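Local coordinates for CRISPR system Cmr subunit Cmr6 (Pyrococcus furiosus, PDB 4W8V), which binds RNA and, with Cmr1, caps the type III-B Cmr ribonucleoprotein complex of the CRISPR antiviral defence, at residues Leu62-Ile71 against Asn99-Cys110; Asn44-Ile55 against Phe144-Ile154. All coordinates share one frame; numbering follows the deposited sequence.

Interaction 1: residues Leu62-Ile71 against Asn99-Cys110; sequences LTYYVLAEFI and NAKVPERCSRLC
Phe-70 takes Pro-103 CD over the centre of one ring face, 3.7 Å from the centroid of the Phe-70 ring and 4° off its normal, a CH-pi contact; the two side chains cross at a slant. Leu-67 CD2 covers the opposite face nearer the rim, while Cys-110 SG approaches Phe-70 CE1 obliquely at 3.6 Å, and Val-102 CG2 meets CE2. A flat, apolar ring suits this narrow slot. Its backbone is held too: Lys-101 N donates to Phe-70 O at 3.0 Å. Glu-69 supplies the polar half. With its chain extended beyond CG (chi2 -180°), its carboxylate reaches the start of helix 108-116 and takes two bonds through syn lone pairs, from Ser-107 N to OE1 (3.0 Å) and from Ser-107 OG to OE2 (2.6 Å). Ser-107 is the N-cap of that helix, and its OG also accepts from Cys-110 N; a small hydroxyl residue can thus cap the helix and donate to the acid together. The negative charge beside a helix N-terminus is probably stabilised by the dipole. A water joins Glu-69 OE1 to Arg-105 O. Nearer the middle of helix 52-68, Leu-109 CD1 packs 3.9 Å from Tyr-65 CE1 and also against Leu-62 CD1.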
loop_
_atom_site.group_PDB
_atom_site.type_symbol
_atom_site.label_atom_id
_atom_site.label_comp_id
_atom_site.label_asym_id
_atom_site.label_seq_id
_atom_site.Cartn_x
_atom_site.Cartn_y
_atom_site.Cartn_z
ATOM N N LEU A 62 -6.691 -0.557 0.787
ATOM C CA LEU A 62 -7.234 -1.793 1.325
ATOM C C LEU A 62 -8.360 -1.509 2.306
ATOM O O LEU A 62 -9.437 -2.111 2.219
ATOM C CB LEU A 62 -6.130 -2.602 2.011
ATOM C CG LEU A 62 -6.542 -3.846 2.796
ATOM C CD1 LEU A 62 -7.275 -4.837 1.927
ATOM C CD2 LEU A 62 -5.311 -4.500 3.410
ATOM N N THR A 63 -8.117 -0.576 3.226
ATOM C CA THR A 63 -9.082 -0.316 4.287
ATOM C C THR A 63 -10.322 0.421 3.786
ATOM O O THR A 63 -11.392 0.288 4.374
ATOM C CB THR A 63 -8.456 0.491 5.443
ATOM O OG1 THR A 63 -8.266 1.846 5.035
ATOM C CG2 THR A 63 -7.109 -0.114 5.842
ATOM N N TYR A 64 -10.193 1.204 2.719
ATOM C CA TYR A 64 -11.364 1.905 2.189
ATOM C C TYR A 64 -12.223 0.904 1.444
ATOM O O TYR A 64 -13.437 1.025 1.398
ATOM C CB TYR A 64 -10.979 3.049 1.257
ATOM C CG TYR A 64 -9.992 4.029 1.827
ATOM C CD1 TYR A 64 -9.926 4.270 3.188
ATOM C CD2 TYR A 64 -9.117 4.714 0.996
ATOM C CE1 TYR A 64 -9.022 5.160 3.701
ATOM C CE2 TYR A 64 -8.217 5.610 1.500
ATOM C CZ TYR A 64 -8.173 5.832 2.852
ATOM O OH TYR A 64 -7.268 6.726 3.354
ATOM N N TYR A 65 -11.555 -0.077 0.850
ATOM C CA TYR A 65 -12.213 -1.133 0.115
ATOM C C TYR A 65 -13.051 -2.003 1.046
ATOM O O TYR A 65 -14.217 -2.301 0.768
ATOM C CB TYR A 65 -11.173 -1.963 -0.620
ATOM C CG TYR A 65 -11.710 -3.090 -1.458
ATOM C CD1 TYR A 65 -11.887 -4.367 -0.919
ATOM C CD2 TYR A 65 -12.004 -2.897 -2.795
ATOM C CE1 TYR A 65 -12.368 -5.413 -1.694
ATOM C CE2 TYR A 65 -12.486 -3.932 -3.581
ATOM C CZ TYR A 65 -12.660 -5.186 -3.030
ATOM O OH TYR A 65 -13.136 -6.209 -3.821
ATOM N N VAL A 66 -12.453 -2.408 2.154
ATOM C CA VAL A 66 -13.133 -3.238 3.134
ATOM C C VAL A 66 -14.280 -2.473 3.800
ATOM O O VAL A 66 -15.387 -2.999 3.944
ATOM C CB VAL A 66 -12.130 -3.742 4.199
ATOM C CG1 VAL A 66 -12.847 -4.209 5.446
ATOM C CG2 VAL A 66 -11.259 -4.836 3.608
ATOM N N LEU A 67 -14.025 -1.226 4.189
ATOM C CA LEU A 67 -15.013 -0.446 4.932
ATOM C C LEU A 67 -16.208 -0.038 4.077
ATOM O O LEU A 67 -17.258 0.328 4.609
ATOM C CB LEU A 67 -14.365 0.797 5.542
ATOM C CG LEU A 67 -13.662 0.533 6.880
ATOM C CD1 LEU A 67 -12.988 1.792 7.425
ATOM C CD2 LEU A 67 -14.663 -0.015 7.878
ATOM N N ALA A 68 -16.041 -0.093 2.758
ATOM C CA ALA A 68 -17.141 0.162 1.838
ATOM C C ALA A 68 -18.223 -0.903 2.031
ATOM O O ALA A 68 -19.407 -0.647 1.846
ATOM C CB ALA A 68 -16.645 0.182 0.394
ATOM N N GLU A 69 -17.803 -2.103 2.418
ATOM C CA GLU A 69 -18.737 -3.179 2.715
ATOM C C GLU A 69 -19.555 -2.888 3.987
ATOM O O GLU A 69 -20.562 -3.551 4.237
ATOM C CB GLU A 69 -17.990 -4.509 2.868
ATOM C CG GLU A 69 -16.979 -4.814 1.769
ATOM C CD GLU A 69 -16.259 -6.154 1.964
ATOM O OE1 GLU A 69 -16.915 -7.144 2.356
ATOM O OE2 GLU A 69 -15.037 -6.212 1.724
ATOM N N PHE A 70 -19.124 -1.898 4.774
ATOM C CA PHE A 70 -19.757 -1.577 6.062
ATOM C C PHE A 70 -20.861 -0.514 5.973
ATOM O O PHE A 70 -21.455 -0.162 6.981
ATOM C CB PHE A 70 -18.707 -1.102 7.083
ATOM C CG PHE A 70 -17.787 -2.185 7.574
ATOM C CD1 PHE A 70 -17.026 -2.922 6.686
ATOM C CD2 PHE A 70 -17.670 -2.451 8.926
ATOM C CE1 PHE A 70 -16.176 -3.917 7.130
ATOM C CE2 PHE A 70 -16.831 -3.446 9.375
ATOM C CZ PHE A 70 -16.078 -4.179 8.478
ATOM N N ILE A 71 -21.116 0.017 4.782
ATOM C CA ILE A 71 -22.201 0.976 4.594
ATOM C C ILE A 71 -23.068 0.530 3.417
ATOM O O ILE A 71 -22.659 -0.333 2.645
ATOM C CB ILE A 71 -21.668 2.415 4.376
ATOM C CG1 ILE A 71 -20.784 2.504 3.139
ATOM C CG2 ILE A 71 -20.836 2.864 5.565
ATOM C CD1 ILE A 71 -19.999 3.799 3.048
ATOM N N ASN A 99 -22.634 5.534 10.776
ATOM C CA ASN A 99 -23.628 4.467 10.746
ATOM C C ASN A 99 -23.108 3.174 10.120
ATOM O O ASN A 99 -23.879 2.343 9.644
ATOM C CB ASN A 99 -24.870 4.948 9.994
ATOM C CG ASN A 99 -25.316 6.331 10.434
ATOM O OD1 ASN A 99 -25.093 6.736 11.578
ATOM N ND2 ASN A 99 -25.943 7.066 9.522
ATOM N N ALA A 100 -21.792 3.000 10.130
ATOM C CA ALA A 100 -21.199 1.795 9.581
ATOM C C ALA A 100 -21.456 0.605 10.496
ATOM O O ALA A 100 -21.267 0.687 11.710
ATOM C CB ALA A 100 -19.711 1.990 9.363
ATOM N N LYS A 101 -21.902 -0.498 9.903
ATOM C CA LYS A 101 -22.152 -1.726 10.642
ATOM C C LYS A 101 -21.414 -2.863 9.964
ATOM O O LYS A 101 -21.246 -2.855 8.747
ATOM C CB LYS A 101 -23.651 -2.027 10.718
ATOM C CG LYS A 101 -24.497 -0.888 11.274
ATOM C CD LYS A 101 -25.984 -1.228 11.246
ATOM C CE LYS A 101 -26.827 -0.074 11.771
ATOM N NZ LYS A 101 -28.269 -0.428 11.883
ATOM N N VAL A 102 -20.961 -3.832 10.753
ATOM C CA VAL A 102 -20.333 -5.025 10.205
ATOM C C VAL A 102 -21.319 -5.725 9.285
ATOM O O VAL A 102 -22.468 -5.949 9.659
ATOM C CB VAL A 102 -19.859 -5.993 11.317
ATOM C CG1 VAL A 102 -19.284 -7.259 10.713
ATOM C CG2 VAL A 102 -18.825 -5.317 12.203
ATOM N N PRO A 103 -20.878 -6.047 8.060
ATOM C CA PRO A 103 -21.750 -6.653 7.049
ATOM C C PRO A 103 -22.147 -8.103 7.332
ATOM O O PRO A 103 -21.441 -8.835 8.036
ATOM C CB PRO A 103 -20.906 -6.572 5.771
ATOM C CG PRO A 103 -19.507 -6.504 6.241
ATOM C CD PRO A 103 -19.552 -5.716 7.510
ATOM N N GLU A 104 -23.287 -8.490 6.764
ATOM C CA GLU A 104 -23.819 -9.845 6.833
ATOM C C GLU A 104 -22.895 -10.834 6.132
ATOM O O GLU A 104 -22.508 -11.849 6.706
ATOM C CB GLU A 104 -25.219 -9.885 6.209
ATOM C CG GLU A 104 -25.888 -11.248 6.203
ATOM C CD GLU A 104 -27.354 -11.167 5.814
ATOM O OE1 GLU A 104 -27.833 -10.051 5.520
ATOM O OE2 GLU A 104 -28.028 -12.218 5.805
ATOM N N ARG A 105 -22.551 -10.527 4.887
ATOM C CA ARG A 105 -21.601 -11.324 4.121
ATOM C C ARG A 105 -20.313 -10.531 3.903
ATOM O O ARG A 105 -20.341 -9.438 3.340
ATOM C CB ARG A 105 -22.205 -11.736 2.778
ATOM C CG ARG A 105 -23.490 -12.539 2.885
ATOM C CD ARG A 105 -24.229 -12.567 1.555
ATOM N NE ARG A 105 -23.441 -13.194 0.495
ATOM C CZ ARG A 105 -23.667 -13.015 -0.803
ATOM N NH1 ARG A 105 -24.649 -12.217 -1.199
ATOM N NH2 ARG A 105 -22.907 -13.626 -1.706
ATOM N N CYS A 106 -19.184 -11.069 4.347
ATOM C CA CYS A 106 -17.916 -10.356 4.216
ATOM C C CYS A 106 -17.055 -10.938 3.109
ATOM O O CYS A 106 -17.074 -12.144 2.866
ATOM C CB CYS A 106 -17.137 -10.389 5.534
ATOM S SG CYS A 106 -18.010 -9.666 6.930
ATOM N N SER A 107 -16.286 -10.083 2.446
ATOM C CA SER A 107 -15.283 -10.568 1.505
ATOM C C SER A 107 -14.173 -11.211 2.311
ATOM O O SER A 107 -14.133 -11.059 3.526
ATOM C CB SER A 107 -14.735 -9.438 0.636
ATOM O OG SER A 107 -13.913 -8.548 1.380
ATOM N N ARG A 108 -13.285 -11.933 1.643
ATOM C CA ARG A 108 -12.110 -12.477 2.310
ATOM C C ARG A 108 -11.300 -11.344 2.932
ATOM O O ARG A 108 -10.899 -11.419 4.090
ATOM C CB ARG A 108 -11.250 -13.274 1.331
ATOM C CG ARG A 108 -10.181 -14.131 1.973
ATOM C CD ARG A 108 -9.375 -14.769 0.875
ATOM N NE ARG A 108 -8.921 -13.756 -0.065
ATOM C CZ ARG A 108 -7.752 -13.131 0.021
ATOM N NH1 ARG A 108 -6.908 -13.437 1.006
ATOM N NH2 ARG A 108 -7.423 -12.205 -0.877
ATOM N N LEU A 109 -11.091 -10.280 2.161
ATOM C CA LEU A 109 -10.314 -9.144 2.651
ATOM C C LEU A 109 -10.988 -8.539 3.875
ATOM O O LEU A 109 -10.324 -8.140 4.825
ATOM C CB LEU A 109 -10.140 -8.087 1.556
ATOM C CG LEU A 109 -9.241 -8.477 0.384
ATOM C CD1 LEU A 109 -9.163 -7.343 -0.628
ATOM C CD2 LEU A 109 -7.846 -8.857 0.867
ATOM N N CYS A 110 -12.316 -8.490 3.851
ATOM C CA CYS A 110 -13.074 -8.026 5.002
ATOM C C CYS A 110 -12.866 -8.932 6.219
ATOM O O CYS A 110 -12.671 -8.439 7.324
ATOM C CB CYS A 110 -14.554 -7.937 4.661
ATOM S SG CYS A 110 -15.556 -7.313 6.003
HETATM O O HOH W 1 -19.664 -7.368 1.437
#

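Interaction 2: residues Asn44-Ile55 against Phe144-Ile154; sequences NYGVPYIPGSAI and FFDAIPIAEEI
Asp-146 OD1 accepts a 2.7 Å bond from Gly-52 N, the first residue of helix 52-68, and a weak one from a water that also bonds Tyr-49 OH. The amide meets the oxygen from above the carboxylate plane, 41° out of it. The Tyr-49 ring passes the same acid at a slant, CE1 3.5 Å from Asp-146 OD1, with ring and carboxylate planes 72° apart. Its CG, set between backbone N and carbonyl carbon (chi1 64°), brings the ring to Asp-146. Gly-52 CA makes a C-H...O contact of 3.3 Å with Phe-144 O and lies against the Phe-145 carbonyl too, an approach open to glycine, which lacks a side chain. Two residues earlier, Ile-50 and Ala-147 form a single antiparallel bridge, a hydrogen-bonded pair whose N and O atoms bond both ways. The side chain of Ala-147 is a bare methyl, and Ile-55 CD1 packs 3.6 Å from its CB. Strand 143-149, outermost in its four-stranded sheet within this chain, is thereby joined to the loop leading into the helix. Farther along, the compact ring of Pro-149 fits against Val-47 CG1, and its side chain crosses that of Asn-44 at about a right angle, Pro-149 CB 3.6 Å from Asn-44 CG. Two waters link the Asn-44 amide, one through OD1 and one through ND2, to Pro-149 O, and a third joins Tyr-45 OH to Ala-151 O and Ile-154 O. Asp-146 thus takes the first N-H of helix 52-68 and probably gains from the positive end of its dipole, while waters carry the polar links at Asn-44 and Tyr-45.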
loop_
_atom_site.group_PDB
_atom_site.type_symbol
_atom_site.label_atom_id
_atom_site.label_comp_id
_atom_site.label_asym_id
_atom_site.label_seq_id
_atom_site.Cartn_x
_atom_site.Cartn_y
_atom_site.Cartn_z
ATOM N N ASN A 44 22.756 -2.504 -4.064
ATOM C CA ASN A 44 21.627 -3.370 -4.385
ATOM C C ASN A 44 21.519 -3.887 -5.827
ATOM O O ASN A 44 20.461 -4.342 -6.230
ATOM C CB ASN A 44 20.336 -2.642 -4.034
ATOM C CG ASN A 44 20.240 -2.309 -2.566
ATOM O OD1 ASN A 44 20.787 -3.017 -1.717
ATOM N ND2 ASN A 44 19.528 -1.220 -2.252
ATOM N N TYR A 45 22.600 -3.834 -6.586
ATOM C CA TYR A 45 22.640 -4.346 -7.958
ATOM C C TYR A 45 21.610 -3.681 -8.870
ATOM O O TYR A 45 21.114 -4.295 -9.808
ATOM C CB TYR A 45 22.446 -5.874 -7.993
ATOM C CG TYR A 45 23.292 -6.651 -7.001
ATOM C CD1 TYR A 45 24.519 -7.188 -7.369
ATOM C CD2 TYR A 45 22.848 -6.860 -5.704
ATOM C CE1 TYR A 45 25.288 -7.912 -6.460
ATOM C CE2 TYR A 45 23.609 -7.570 -4.785
ATOM C CZ TYR A 45 24.825 -8.095 -5.168
ATOM O OH TYR A 45 25.570 -8.794 -4.245
ATOM N N GLY A 46 21.290 -2.426 -8.595
ATOM C CA GLY A 46 20.370 -1.675 -9.439
ATOM C C GLY A 46 18.919 -1.759 -9.015
ATOM O O GLY A 46 18.053 -1.088 -9.592
ATOM N N VAL A 47 18.644 -2.566 -8.000
ATOM C CA VAL A 47 17.272 -2.768 -7.536
ATOM C C VAL A 47 16.750 -1.555 -6.753
ATOM O O VAL A 47 17.327 -1.184 -5.730
ATOM C CB VAL A 47 17.202 -4.044 -6.669
ATOM C CG1 VAL A 47 15.800 -4.298 -6.132
ATOM C CG2 VAL A 47 17.673 -5.226 -7.488
ATOM N N PRO A 48 15.660 -0.921 -7.229
ATOM C CA PRO A 48 15.191 0.256 -6.494
ATOM C C PRO A 48 14.377 -0.117 -5.259
ATOM O O PRO A 48 14.049 -1.275 -5.052
ATOM C CB PRO A 48 14.333 0.978 -7.532
ATOM C CG PRO A 48 13.817 -0.123 -8.388
ATOM C CD PRO A 48 14.930 -1.088 -8.504
ATOM N N TYR A 49 14.070 0.843 -4.407
ATOM C CA TYR A 49 13.224 0.532 -3.263
ATOM C C TYR A 49 11.768 0.856 -3.538
ATOM O O TYR A 49 11.424 1.424 -4.578
ATOM C CB TYR A 49 13.685 1.289 -2.012
ATOM C CG TYR A 49 13.567 2.801 -2.099
ATOM C CD1 TYR A 49 12.483 3.474 -1.545
ATOM C CD2 TYR A 49 14.561 3.553 -2.704
ATOM C CE1 TYR A 49 12.390 4.855 -1.599
ATOM C CE2 TYR A 49 14.482 4.942 -2.762
ATOM C CZ TYR A 49 13.400 5.588 -2.206
ATOM O OH TYR A 49 13.346 6.970 -2.258
ATOM N N ILE A 50 10.921 0.462 -2.590
ATOM C CA ILE A 50 9.499 0.784 -2.609
ATOM C C ILE A 50 9.234 1.864 -1.585
ATOM O O ILE A 50 9.400 1.629 -0.387
ATOM C CB ILE A 50 8.644 -0.443 -2.271
ATOM C CG1 ILE A 50 8.856 -1.554 -3.309
ATOM C CG2 ILE A 50 7.187 -0.048 -2.147
ATOM C CD1 ILE A 50 8.968 -2.951 -2.699
ATOM N N PRO A 51 8.809 3.053 -2.045
ATOM C CA PRO A 51 8.545 4.187 -1.152
ATOM C C PRO A 51 7.494 3.863 -0.092
ATOM O O PRO A 51 6.480 3.237 -0.373
ATOM C CB PRO A 51 8.038 5.279 -2.099
ATOM C CG PRO A 51 8.444 4.870 -3.446
ATOM C CD PRO A 51 8.547 3.382 -3.455
ATOM N N GLY A 52 7.744 4.292 1.130
ATOM C CA GLY A 52 6.807 4.064 2.215
ATOM C C GLY A 52 5.461 4.741 1.991
ATOM O O GLY A 52 4.448 4.338 2.566
ATOM N N SER A 53 5.452 5.787 1.170
ATOM C CA SER A 53 4.211 6.466 0.824
ATOM C C SER A 53 3.376 5.551 -0.063
ATOM O O SER A 53 2.150 5.532 0.035
ATOM C CB SER A 53 4.488 7.816 0.139
ATOM O OG SER A 53 5.101 7.654 -1.134
ATOM N N ALA A 54 4.037 4.771 -0.908
ATOM C CA ALA A 54 3.329 3.772 -1.701
ATOM C C ALA A 54 2.810 2.627 -0.824
ATOM O O ALA A 54 1.714 2.126 -1.051
ATOM C CB ALA A 54 4.214 3.231 -2.806
ATOM N N ILE A 55 3.590 2.217 0.174
ATOM C CA ILE A 55 3.135 1.190 1.108
ATOM C C ILE A 55 1.924 1.707 1.884
ATOM O O ILE A 55 0.927 0.997 2.038
ATOM C CB ILE A 55 4.262 0.764 2.066
ATOM C CG1 ILE A 55 5.320 -0.001 1.271
ATOM C CG2 ILE A 55 3.718 -0.118 3.207
ATOM C CD1 ILE A 55 6.308 -0.736 2.111
ATOM N N PHE A 144 5.369 5.004 8.025
ATOM C CA PHE A 144 5.470 3.987 7.005
ATOM C C PHE A 144 6.817 4.112 6.337
ATOM O O PHE A 144 6.987 4.920 5.421
ATOM C CB PHE A 144 4.338 4.105 5.989
ATOM C CG PHE A 144 3.019 3.643 6.515
ATOM C CD1 PHE A 144 2.198 4.504 7.240
ATOM C CD2 PHE A 144 2.595 2.342 6.294
ATOM C CE1 PHE A 144 0.986 4.056 7.740
ATOM C CE2 PHE A 144 1.387 1.897 6.780
ATOM C CZ PHE A 144 0.588 2.751 7.513
ATOM N N PHE A 145 7.768 3.306 6.814
ATOM C CA PHE A 145 9.130 3.322 6.299
ATOM C C PHE A 145 9.182 2.832 4.880
ATOM O O PHE A 145 8.305 2.097 4.418
ATOM C CB PHE A 145 10.077 2.450 7.143
ATOM C CG PHE A 145 10.286 2.948 8.543
ATOM C CD1 PHE A 145 10.993 4.110 8.782
ATOM C CD2 PHE A 145 9.789 2.235 9.621
ATOM C CE1 PHE A 145 11.186 4.567 10.065
ATOM C CE2 PHE A 145 9.966 2.676 10.906
ATOM C CZ PHE A 145 10.672 3.845 11.139
ATOM N N ASP A 146 10.245 3.225 4.198
ATOM C CA ASP A 146 10.515 2.702 2.886
ATOM C C ASP A 146 10.878 1.221 2.981
ATOM O O ASP A 146 11.527 0.769 3.946
ATOM C CB ASP A 146 11.619 3.525 2.220
ATOM C CG ASP A 146 11.194 4.982 1.980
ATOM O OD1 ASP A 146 10.279 5.226 1.178
ATOM O OD2 ASP A 146 11.741 5.882 2.615
ATOM N N ALA A 147 10.423 0.463 1.992
ATOM C CA ALA A 147 10.771 -0.944 1.886
ATOM C C ALA A 147 12.019 -1.054 1.048
ATOM O O ALA A 147 12.047 -0.574 -0.080
ATOM C CB ALA A 147 9.651 -1.733 1.278
ATOM N N ILE A 148 13.046 -1.700 1.588
ATOM C CA ILE A 148 14.380 -1.608 1.010
ATOM C C ILE A 148 15.005 -2.983 0.704
ATOM O O ILE A 148 14.850 -3.917 1.480
ATOM C CB ILE A 148 15.271 -0.798 1.955
ATOM C CG1 ILE A 148 15.199 -1.394 3.372
ATOM C CG2 ILE A 148 14.811 0.649 2.002
ATOM C CD1 ILE A 148 15.555 -0.457 4.467
ATOM N N PRO A 149 15.675 -3.110 -0.452
ATOM C CA PRO A 149 16.357 -4.335 -0.845
ATOM C C PRO A 149 17.392 -4.737 0.200
ATOM O O PRO A 149 18.141 -3.889 0.670
ATOM C CB PRO A 149 17.035 -3.960 -2.170
ATOM C CG PRO A 149 16.260 -2.843 -2.682
ATOM C CD PRO A 149 15.813 -2.069 -1.482
ATOM N N ILE A 150 17.389 -6.006 0.584
ATOM C CA ILE A 150 18.373 -6.539 1.516
ATOM C C ILE A 150 19.533 -7.123 0.718
ATOM O O ILE A 150 19.485 -8.273 0.273
ATOM C CB ILE A 150 17.759 -7.595 2.438
ATOM C CG1 ILE A 150 16.501 -7.003 3.091
ATOM C CG2 ILE A 150 18.811 -8.053 3.468
ATOM C CD1 ILE A 150 15.649 -7.969 3.880
ATOM N N ALA A 151 20.553 -6.298 0.522
ATOM C CA ALA A 151 21.625 -6.593 -0.407
ATOM C C ALA A 151 22.266 -7.957 -0.146
ATOM O O ALA A 151 22.401 -8.756 -1.065
ATOM C CB ALA A 151 22.669 -5.496 -0.344
ATOM N N GLU A 152 22.636 -8.228 1.106
ATOM C CA GLU A 152 23.330 -9.473 1.443
ATOM C C GLU A 152 22.528 -10.728 1.115
ATOM O O GLU A 152 23.105 -11.772 0.816
ATOM C CB GLU A 152 23.718 -9.502 2.926
ATOM C CG GLU A 152 22.585 -9.316 3.915
ATOM C CD GLU A 152 22.285 -7.847 4.193
ATOM O OE1 GLU A 152 22.659 -6.988 3.361
ATOM O OE2 GLU A 152 21.680 -7.547 5.245
ATOM N N GLU A 153 21.204 -10.635 1.149
ATOM C CA GLU A 153 20.391 -11.823 0.916
ATOM C C GLU A 153 19.987 -11.984 -0.533
ATOM O O GLU A 153 19.114 -12.769 -0.855
ATOM C CB GLU A 153 19.165 -11.799 1.801
ATOM C CG GLU A 153 19.527 -11.694 3.251
ATOM C CD GLU A 153 18.376 -12.026 4.137
ATOM O OE1 GLU A 153 17.486 -12.765 3.664
ATOM O OE2 GLU A 153 18.355 -11.542 5.288
ATOM N N ILE A 154 20.651 -11.259 -1.412
ATOM C CA ILE A 154 20.403 -11.406 -2.825
ATOM C C ILE A 154 21.403 -12.414 -3.350
ATOM O O ILE A 154 22.603 -12.146 -3.404
ATOM C CB ILE A 154 20.504 -10.053 -3.559
ATOM C CG1 ILE A 154 19.400 -9.118 -3.044
ATOM C CG2 ILE A 154 20.414 -10.258 -5.057
ATOM C CD1 ILE A 154 19.421 -7.703 -3.619
HETATM O O HOH W 2 21.176 -2.799 0.897
HETATM O O HOH W 3 18.589 -0.925 0.365
HETATM O O HOH W 4 24.441 -10.115 -2.302
HETATM O O HOH W 5 11.417 7.933 -0.375
#

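Both interactions, within the RAMP-superfamily part of Cmr6 (this chain lacks the N-terminal part of the protein), use helix 52-68: interaction 2 holds its beginning and interaction 1 its far end, their centres 31 Å apart on opposite sides of the chain's centre. Along the chain, interaction 1 is nested within the loop that interaction 2 closes; both are partly buried. In each, an acid meets a helix N-terminus: Asp-146 that of helix 52-68, Glu-69 that of helix 108-116. Interaction 1 joins a helix to a loop and another helix, with a buried aromatic ring at its heart; interaction 2 ties a loop to a sheet edge through paired backbone bonds, prolines and bridging waters.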